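Side-chain contacts in thioredoxin-like protein (Bacteroides caccae ATCC 43185, PDB 4YOD), which has no established function but carries a thioredoxin-like fold beside a helical region and probably acts as a thiol-disulfide oxidoreductase: residues 75-78 against 79-83; 93-96 against 97-101; 116-119 against 120-124. One frame throughout, in Å; residues are numbered along the deposited sequence.

Contact 1 of 3, residues 75-78 against 79-83; sequences AQEA and IRKTI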
loop_
_atom_site.group_PDB
_atom_site.type_symbol
_atom_site.label_atom_id
_atom_site.label_comp_id
_atom_site.label_asym_id
_atom_site.label_seq_id
_atom_site.Cartn_x
_atom_site.Cartn_y
_atom_site.Cartn_z
ATOM N N ALA A 75 -6.767 14.545 3.485
ATOM C CA ALA A 75 -6.170 14.103 2.229
ATOM C C ALA A 75 -7.186 13.267 1.420
ATOM O O ALA A 75 -7.402 13.555 0.246
ATOM C CB ALA A 75 -4.905 13.301 2.512
ATOM N N GLN A 76 -7.865 12.298 2.063
ATOM C CA GLN A 76 -8.842 11.423 1.386
ATOM C C GLN A 76 -10.016 12.236 0.806
ATOM O O GLN A 76 -10.429 11.959 -0.321
ATOM C CB GLN A 76 -9.326 10.310 2.323
ATOM C CG GLN A 76 -8.225 9.264 2.543
ATOM C CD GLN A 76 -8.597 8.206 3.557
ATOM O OE1 GLN A 76 -9.259 8.493 4.558
ATOM N NE2 GLN A 76 -8.120 6.969 3.352
ATOM N N GLU A 77 -10.537 13.231 1.568
ATOM C CA GLU A 77 -11.613 14.117 1.118
ATOM C C GLU A 77 -11.164 14.949 -0.101
ATOM O O GLU A 77 -11.920 15.083 -1.074
ATOM C CB GLU A 77 -12.063 15.045 2.263
ATOM C CG GLU A 77 -13.202 15.984 1.898
ATOM C CD GLU A 77 -13.696 16.851 3.038
ATOM O OE1 GLU A 77 -14.533 16.367 3.836
ATOM O OE2 GLU A 77 -13.251 18.017 3.130
ATOM N N ALA A 78 -9.931 15.497 -0.061
ATOM C CA ALA A 78 -9.398 16.310 -1.156
ATOM C C ALA A 78 -9.174 15.482 -2.426
ATOM O O ALA A 78 -9.540 15.946 -3.512
ATOM C CB ALA A 78 -8.102 16.969 -0.733
ATOM N N ILE A 79 -8.582 14.263 -2.293
ATOM C CA ILE A 79 -8.349 13.349 -3.422
ATOM C C ILE A 79 -9.698 13.038 -4.117
ATOM O O ILE A 79 -9.799 13.150 -5.334
ATOM C CB ILE A 79 -7.661 12.036 -2.949
ATOM C CG1 ILE A 79 -6.235 12.286 -2.469
ATOM C CG2 ILE A 79 -7.655 10.998 -4.086
ATOM C CD1 ILE A 79 -5.773 11.201 -1.455
ATOM N N ARG A 80 -10.722 12.667 -3.332
ATOM C CA ARG A 80 -12.068 12.375 -3.852
ATOM C C ARG A 80 -12.631 13.585 -4.645
ATOM O O ARG A 80 -13.070 13.403 -5.789
ATOM C CB ARG A 80 -13.028 11.967 -2.712
ATOM C CG ARG A 80 -14.473 11.723 -3.171
ATOM C CD ARG A 80 -14.573 10.540 -4.108
ATOM N NE ARG A 80 -15.894 10.406 -4.729
ATOM C CZ ARG A 80 -16.802 9.513 -4.360
ATOM N NH1 ARG A 80 -16.557 8.683 -3.355
ATOM N NH2 ARG A 80 -17.962 9.439 -4.996
ATOM N N LYS A 81 -12.599 14.803 -4.050
ATOM C CA LYS A 81 -13.083 16.016 -4.738
ATOM C C LYS A 81 -12.342 16.272 -6.057
ATOM O O LYS A 81 -12.985 16.649 -7.031
ATOM C CB LYS A 81 -12.953 17.265 -3.854
ATOM C CG LYS A 81 -14.022 17.383 -2.789
ATOM C CD LYS A 81 -13.795 18.631 -1.945
ATOM C CE LYS A 81 -14.572 18.602 -0.648
ATOM N NZ LYS A 81 -16.037 18.728 -0.870
ATOM N N THR A 82 -11.011 16.044 -6.093
ATOM C CA THR A 82 -10.181 16.264 -7.298
ATOM C C THR A 82 -10.624 15.304 -8.411
ATOM O O THR A 82 -10.880 15.774 -9.515
ATOM C CB THR A 82 -8.695 16.144 -6.954
ATOM O OG1 THR A 82 -8.390 17.175 -6.021
ATOM C CG2 THR A 82 -7.791 16.256 -8.168
ATOM N N ILE A 83 -10.750 13.991 -8.118
ATOM C CA ILE A 83 -11.205 13.003 -9.113
ATOM C C ILE A 83 -12.621 13.362 -9.608
ATOM O O ILE A 83 -12.848 13.329 -10.818
ATOM C CB ILE A 83 -11.129 11.517 -8.612
ATOM C CG1 ILE A 83 -9.719 11.149 -8.050
ATOM C CG2 ILE A 83 -11.556 10.536 -9.726
ATOM C CD1 ILE A 83 -8.453 11.378 -8.981
#
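I79 folds its side chain back over the carbonyl of A75, one turn earlier in helix 72-85. Its CB lies 3.5 Å from A75 O, and CG1, anti to its own carbonyl carbon (chi1 -68°) and so beside the backbone N, comes to 3.2 Å of A75 O. The chain ends with CD1 still at 3.3 Å from A75 O, while the other branch, CG2, turns to V120 on helix 114-125. The same A75 O accepts the amide N-H of I79 at 2.9 Å, so CG1 and CD1 lie against an oxygen already bonded. T82 OG1 is 3.0 Å from A78 O, which also takes the T82 amide, and meets the hydroxyl of Y63 on helix 53-66. On the exposed flank E77 and K81 lie side by side, pointing the same way, with E77 CG 3.9 Å from K81 CE; E77 OE2 and K81 NZ stay 4.9 Å apart, opposite charges near each other but not a salt bridge. R80 NE pairs with D84. With I79 and T82 turned inward and E77 and K81 outward, this is an amphipathic alpha helix, packed against helices 53-66 and 114-125 in the helical part of the chain.

Contact 2 of 3, residues 93-96 against 97-101; sequences FAYI and TDLAD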
loop_
_atom_site.group_PDB
_atom_site.type_symbol
_atom_site.label_atom_id
_atom_site.label_comp_id
_atom_site.label_asym_id
_atom_site.label_seq_id
_atom_site.Cartn_x
_atom_site.Cartn_y
_atom_site.Cartn_z
ATOM N N PHE A 93 -10.508 12.391 -17.103
ATOM C CA PHE A 93 -10.779 11.454 -16.000
ATOM C C PHE A 93 -9.856 10.239 -16.121
ATOM O O PHE A 93 -9.185 9.873 -15.141
ATOM C CB PHE A 93 -12.266 11.030 -16.025
ATOM C CG PHE A 93 -12.638 10.046 -14.931
ATOM C CD1 PHE A 93 -12.459 8.678 -15.111
ATOM C CD2 PHE A 93 -13.223 10.482 -13.751
ATOM C CE1 PHE A 93 -12.802 7.771 -14.099
ATOM C CE2 PHE A 93 -13.569 9.573 -12.746
ATOM C CZ PHE A 93 -13.369 8.227 -12.935
ATOM N N ALA A 94 -9.774 9.661 -17.345
ATOM C CA ALA A 94 -8.949 8.486 -17.670
ATOM C C ALA A 94 -7.462 8.777 -17.467
ATOM O O ALA A 94 -6.747 7.938 -16.920
ATOM C CB ALA A 94 -9.212 8.048 -19.116
ATOM N N TYR A 95 -7.004 9.971 -17.885
ATOM C CA TYR A 95 -5.605 10.385 -17.736
ATOM C C TYR A 95 -5.215 10.551 -16.243
ATOM O O TYR A 95 -4.178 10.043 -15.831
ATOM C CB TYR A 95 -5.345 11.681 -18.535
ATOM C CG TYR A 95 -3.981 12.292 -18.311
ATOM C CD1 TYR A 95 -2.869 11.849 -19.023
ATOM C CD2 TYR A 95 -3.796 13.306 -17.376
ATOM C CE1 TYR A 95 -1.602 12.387 -18.795
ATOM C CE2 TYR A 95 -2.537 13.856 -17.146
ATOM C CZ TYR A 95 -1.445 13.401 -17.866
ATOM O OH TYR A 95 -0.207 13.940 -17.630
ATOM N N ILE A 96 -6.020 11.286 -15.452
ATOM C CA ILE A 96 -5.718 11.562 -14.044
ATOM C C ILE A 96 -5.859 10.268 -13.211
ATOM O O ILE A 96 -5.007 9.998 -12.365
ATOM C CB ILE A 96 -6.612 12.718 -13.510
ATOM C CG1 ILE A 96 -6.400 14.050 -14.318
ATOM C CG2 ILE A 96 -6.435 12.915 -11.971
ATOM C CD1 ILE A 96 -4.993 14.734 -14.219
ATOM N N THR A 97 -6.873 9.440 -13.486
ATOM C CA THR A 97 -7.005 8.190 -12.722
ATOM C C THR A 97 -5.861 7.225 -13.065
ATOM O O THR A 97 -5.451 6.436 -12.199
ATOM C CB THR A 97 -8.382 7.523 -12.891
ATOM O OG1 THR A 97 -8.681 7.300 -14.272
ATOM C CG2 THR A 97 -9.492 8.308 -12.214
ATOM N N ASP A 98 -5.343 7.298 -14.299
ATOM C CA ASP A 98 -4.191 6.478 -14.713
ATOM C C ASP A 98 -2.932 6.944 -13.966
ATOM O O ASP A 98 -2.154 6.097 -13.515
ATOM C CB ASP A 98 -3.982 6.516 -16.223
ATOM C CG ASP A 98 -2.776 5.721 -16.682
ATOM O OD1 ASP A 98 -2.836 4.466 -16.627
ATOM O OD2 ASP A 98 -1.754 6.351 -17.047
ATOM N N LEU A 99 -2.746 8.276 -13.793
ATOM C CA LEU A 99 -1.634 8.806 -12.990
ATOM C C LEU A 99 -1.735 8.338 -11.528
ATOM O O LEU A 99 -0.711 8.039 -10.921
ATOM C CB LEU A 99 -1.581 10.341 -13.012
ATOM C CG LEU A 99 -1.127 11.030 -14.316
ATOM C CD1 LEU A 99 -1.013 12.507 -14.098
ATOM C CD2 LEU A 99 0.221 10.499 -14.823
ATOM N N ALA A 100 -2.971 8.300 -10.960
ATOM C CA ALA A 100 -3.225 7.825 -9.584
ATOM C C ALA A 100 -2.787 6.368 -9.437
ATOM O O ALA A 100 -2.149 6.040 -8.454
ATOM C CB ALA A 100 -4.695 7.974 -9.231
ATOM N N ASP A 101 -3.044 5.522 -10.446
ATOM C CA ASP A 101 -2.604 4.117 -10.458
ATOM C C ASP A 101 -1.054 4.086 -10.483
ATOM O O ASP A 101 -0.425 3.549 -9.561
ATOM C CB ASP A 101 -3.223 3.387 -11.680
ATOM C CG ASP A 101 -2.831 1.936 -11.926
ATOM O OD1 ASP A 101 -2.108 1.361 -11.091
ATOM O OD2 ASP A 101 -3.312 1.354 -12.916
HETATM O O HOH W 1 -2.038 9.006 -17.470
#
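From F93 to I96 each carbonyl accepts the amide N-H of the residue four places on, T97 to A100, in the alpha-helical pattern, the bond from D98 to A94 being the most bent of the four. The segment belongs to helix 90-105 of the helical region, and its contacts are the one-turn pairs F93 with T97 and Y95 with L99. T97 plays two parts. Its OG1 sits between the backbone N and the carbonyl carbon (chi1 55°) and donates to F93 O at 2.8 Å, coming in tilted from the carbonyl plane. F93 O thus takes two donors from one residue, the amide of T97 at 2.9 Å and the hydroxyl, a polar group satisfied within the helix although buried. The same rotation leaves CG2 over one face of the F93 ring, 4.0 Å from its centroid and 17° off the ring normal, a CH-pi contact displaced toward the rim. An alanine here removes both hydroxyl and methyl, and F93 O would probably be left with the amide alone and the ring less firmly held on that face. The second pair stands on another flank of the helix. L99 places CG above the rim of the Y95 ring, and its CD1 packs 3.7 Å from Y95 CE2, close to the phenol end. Around these pairs, F93 and T97 rest on I83 of helix 72-85 and M124 of helix 114-125, whereas I96 and L99 face W60 on helix 53-66. D98, by contrast, belongs to the exposed flank. There a water donates to D98 OD2 at 2.7 Å and to Y95 O at 2.9 Å, tying the carboxylate to a backbone oxygen that already accepts the amide of L99.

Contact 3 of 3, residues 116-119 against 120-124; sequences FYIP and VLEAM
Y117 and L121 meet with the leucine branch laid over one face of the phenol ring. L121 CG stands 4.1 Å from the ring centroid, 29° off the normal, and the fork spreads from there: L121 CD2 lies 3.5 Å from Y117 CE2 and close to the hydroxyl, while L121 CD1 reaches the rim, 3.7 Å from Y117 CD2. Two torsions make the overlap possible. The ring of Y117 swings anti to its backbone N (chi1 -168°), so that it leans along the helix in the direction of the next turn, and L121 holds CG beside its own backbone N, leaning back to meet it. V120 comes to the same ring obliquely, its side chain crossing that of Y117 at about a right angle, with V120 CB 4.1 Å from Y117 CD1. Beyond this, the phenol oxygen is hydrogen-bonded to R141 of helix 132-146, which probably steadies the far end of the ring. On another flank I118 and E122 also meet at a slant. The glutamate chain is extended and runs back along the helix, placing OE2 3.8 Å from CG2 of I118 and OE1 3.7 Å from CA of P119, so that its aliphatic part and carboxylate lie against the preceding turn. P119 has no amide hydrogen to give to the turn before, and the helix kinks there. Bonding is regular again from L121, whose N reaches Y117 O, through E122 to A123. The whole is a proline-kinked alpha helix packed among neighbouring helices: V120 and A123 face helix 72-85, Y117 and V120 face helix 90-105, and I118 and L121 face helix 132-146.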
loop_
_atom_site.group_PDB
_atom_site.type_symbol
_atom_site.label_atom_id
_atom_site.label_comp_id
_atom_site.label_asym_id
_atom_site.label_seq_id
_atom_site.Cartn_x
_atom_site.Cartn_y
_atom_site.Cartn_z
ATOM N N PHE A 116 -4.327 6.516 -0.006
ATOM C CA PHE A 116 -4.611 7.620 -0.923
ATOM C C PHE A 116 -5.292 7.084 -2.187
ATOM O O PHE A 116 -6.058 7.798 -2.822
ATOM C CB PHE A 116 -3.328 8.391 -1.287
ATOM C CG PHE A 116 -2.589 9.174 -0.219
ATOM C CD1 PHE A 116 -3.179 9.438 1.016
ATOM C CD2 PHE A 116 -1.327 9.705 -0.473
ATOM C CE1 PHE A 116 -2.493 10.174 1.993
ATOM C CE2 PHE A 116 -0.647 10.443 0.507
ATOM C CZ PHE A 116 -1.232 10.657 1.732
ATOM N N TYR A 117 -5.014 5.825 -2.570
ATOM C CA TYR A 117 -5.609 5.250 -3.767
ATOM C C TYR A 117 -7.085 4.830 -3.560
ATOM O O TYR A 117 -7.872 4.946 -4.504
ATOM C CB TYR A 117 -4.766 4.069 -4.270
ATOM C CG TYR A 117 -5.154 3.621 -5.657
ATOM C CD1 TYR A 117 -5.138 4.512 -6.734
ATOM C CD2 TYR A 117 -5.530 2.309 -5.903
ATOM C CE1 TYR A 117 -5.524 4.107 -8.009
ATOM C CE2 TYR A 117 -5.840 1.876 -7.190
ATOM C CZ TYR A 117 -5.836 2.778 -8.240
ATOM O OH TYR A 117 -6.246 2.332 -9.476
ATOM N N ILE A 118 -7.467 4.354 -2.347
ATOM C CA ILE A 118 -8.857 3.945 -2.037
ATOM C C ILE A 118 -9.886 5.077 -2.394
ATOM O O ILE A 118 -10.796 4.747 -3.164
ATOM C CB ILE A 118 -8.990 3.428 -0.589
ATOM C CG1 ILE A 118 -8.403 1.980 -0.505
ATOM C CG2 ILE A 118 -10.448 3.466 -0.079
ATOM C CD1 ILE A 118 -8.020 1.517 0.932
ATOM N N PRO A 119 -9.753 6.389 -1.984
ATOM C CA PRO A 119 -10.731 7.404 -2.457
ATOM C C PRO A 119 -10.750 7.567 -3.994
ATOM O O PRO A 119 -11.812 7.868 -4.535
ATOM C CB PRO A 119 -10.292 8.705 -1.764
ATOM C CG PRO A 119 -8.908 8.467 -1.286
ATOM C CD PRO A 119 -8.787 6.984 -1.036
ATOM N N VAL A 120 -9.616 7.340 -4.705
ATOM C CA VAL A 120 -9.615 7.362 -6.191
ATOM C C VAL A 120 -10.554 6.235 -6.716
ATOM O O VAL A 120 -11.373 6.494 -7.585
ATOM C CB VAL A 120 -8.211 7.240 -6.839
ATOM C CG1 VAL A 120 -8.301 7.338 -8.365
ATOM C CG2 VAL A 120 -7.241 8.293 -6.289
ATOM N N LEU A 121 -10.418 5.004 -6.172
ATOM C CA LEU A 121 -11.217 3.832 -6.560
ATOM C C LEU A 121 -12.673 4.046 -6.275
ATOM O O LEU A 121 -13.509 3.638 -7.079
ATOM C CB LEU A 121 -10.721 2.573 -5.825
ATOM C CG LEU A 121 -9.348 2.049 -6.234
ATOM C CD1 LEU A 121 -8.903 0.934 -5.311
ATOM C CD2 LEU A 121 -9.327 1.608 -7.714
ATOM N N GLU A 122 -12.988 4.708 -5.124
ATOM C CA GLU A 122 -14.361 5.029 -4.707
ATOM C C GLU A 122 -14.980 6.026 -5.699
ATOM O O GLU A 122 -16.146 5.880 -6.096
ATOM C CB GLU A 122 -14.375 5.588 -3.268
ATOM C CG GLU A 122 -14.088 4.520 -2.195
ATOM C CD GLU A 122 -13.975 5.002 -0.753
ATOM O OE1 GLU A 122 -13.620 6.184 -0.529
ATOM O OE2 GLU A 122 -14.209 4.179 0.161
ATOM N N ALA A 123 -14.194 7.026 -6.124
ATOM C CA ALA A 123 -14.667 8.005 -7.113
ATOM C C ALA A 123 -14.910 7.341 -8.457
ATOM O O ALA A 123 -15.863 7.699 -9.130
ATOM C CB ALA A 123 -13.650 9.127 -7.261
HETATM N N MSE A 124 -14.075 6.354 -8.846
HETATM C CA MSE A 124 -14.254 5.652 -10.122
HETATM C C MSE A 124 -15.518 4.777 -10.112
HETATM O O MSE A 124 -16.284 4.806 -11.070
HETATM C CB MSE A 124 -13.014 4.815 -10.462
HETATM C CG MSE A 124 -11.750 5.695 -10.685
HETATM SE SE MSE A 124 -10.139 4.644 -10.939
HETATM C CE MSE A 124 -10.413 4.071 -12.785
#

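Overall arrangement
The three contacts lie on successive helices, 72-85, 90-105 and 114-125, packed together on one side of the chain's centre. Contacts 1 and 3 are nearest, their centres about 8 Å apart, with R80 CD 3.6 Å from A123 CB. Contact 2 lies about 11 Å from contact 3 and about 13 Å from contact 1, centre to centre. I83 ties contact 1 to both others, its CG2 3.5 Å from A123 CB and 3.8 Å from F93 CE2. R141 links contacts 2 and 3, meeting both D101 and Y117. All three belong to the helical part, whereas the CxxC pair C186 and C189, probably the redox site if it works as in thioredoxins, belongs to the thioredoxin-like part.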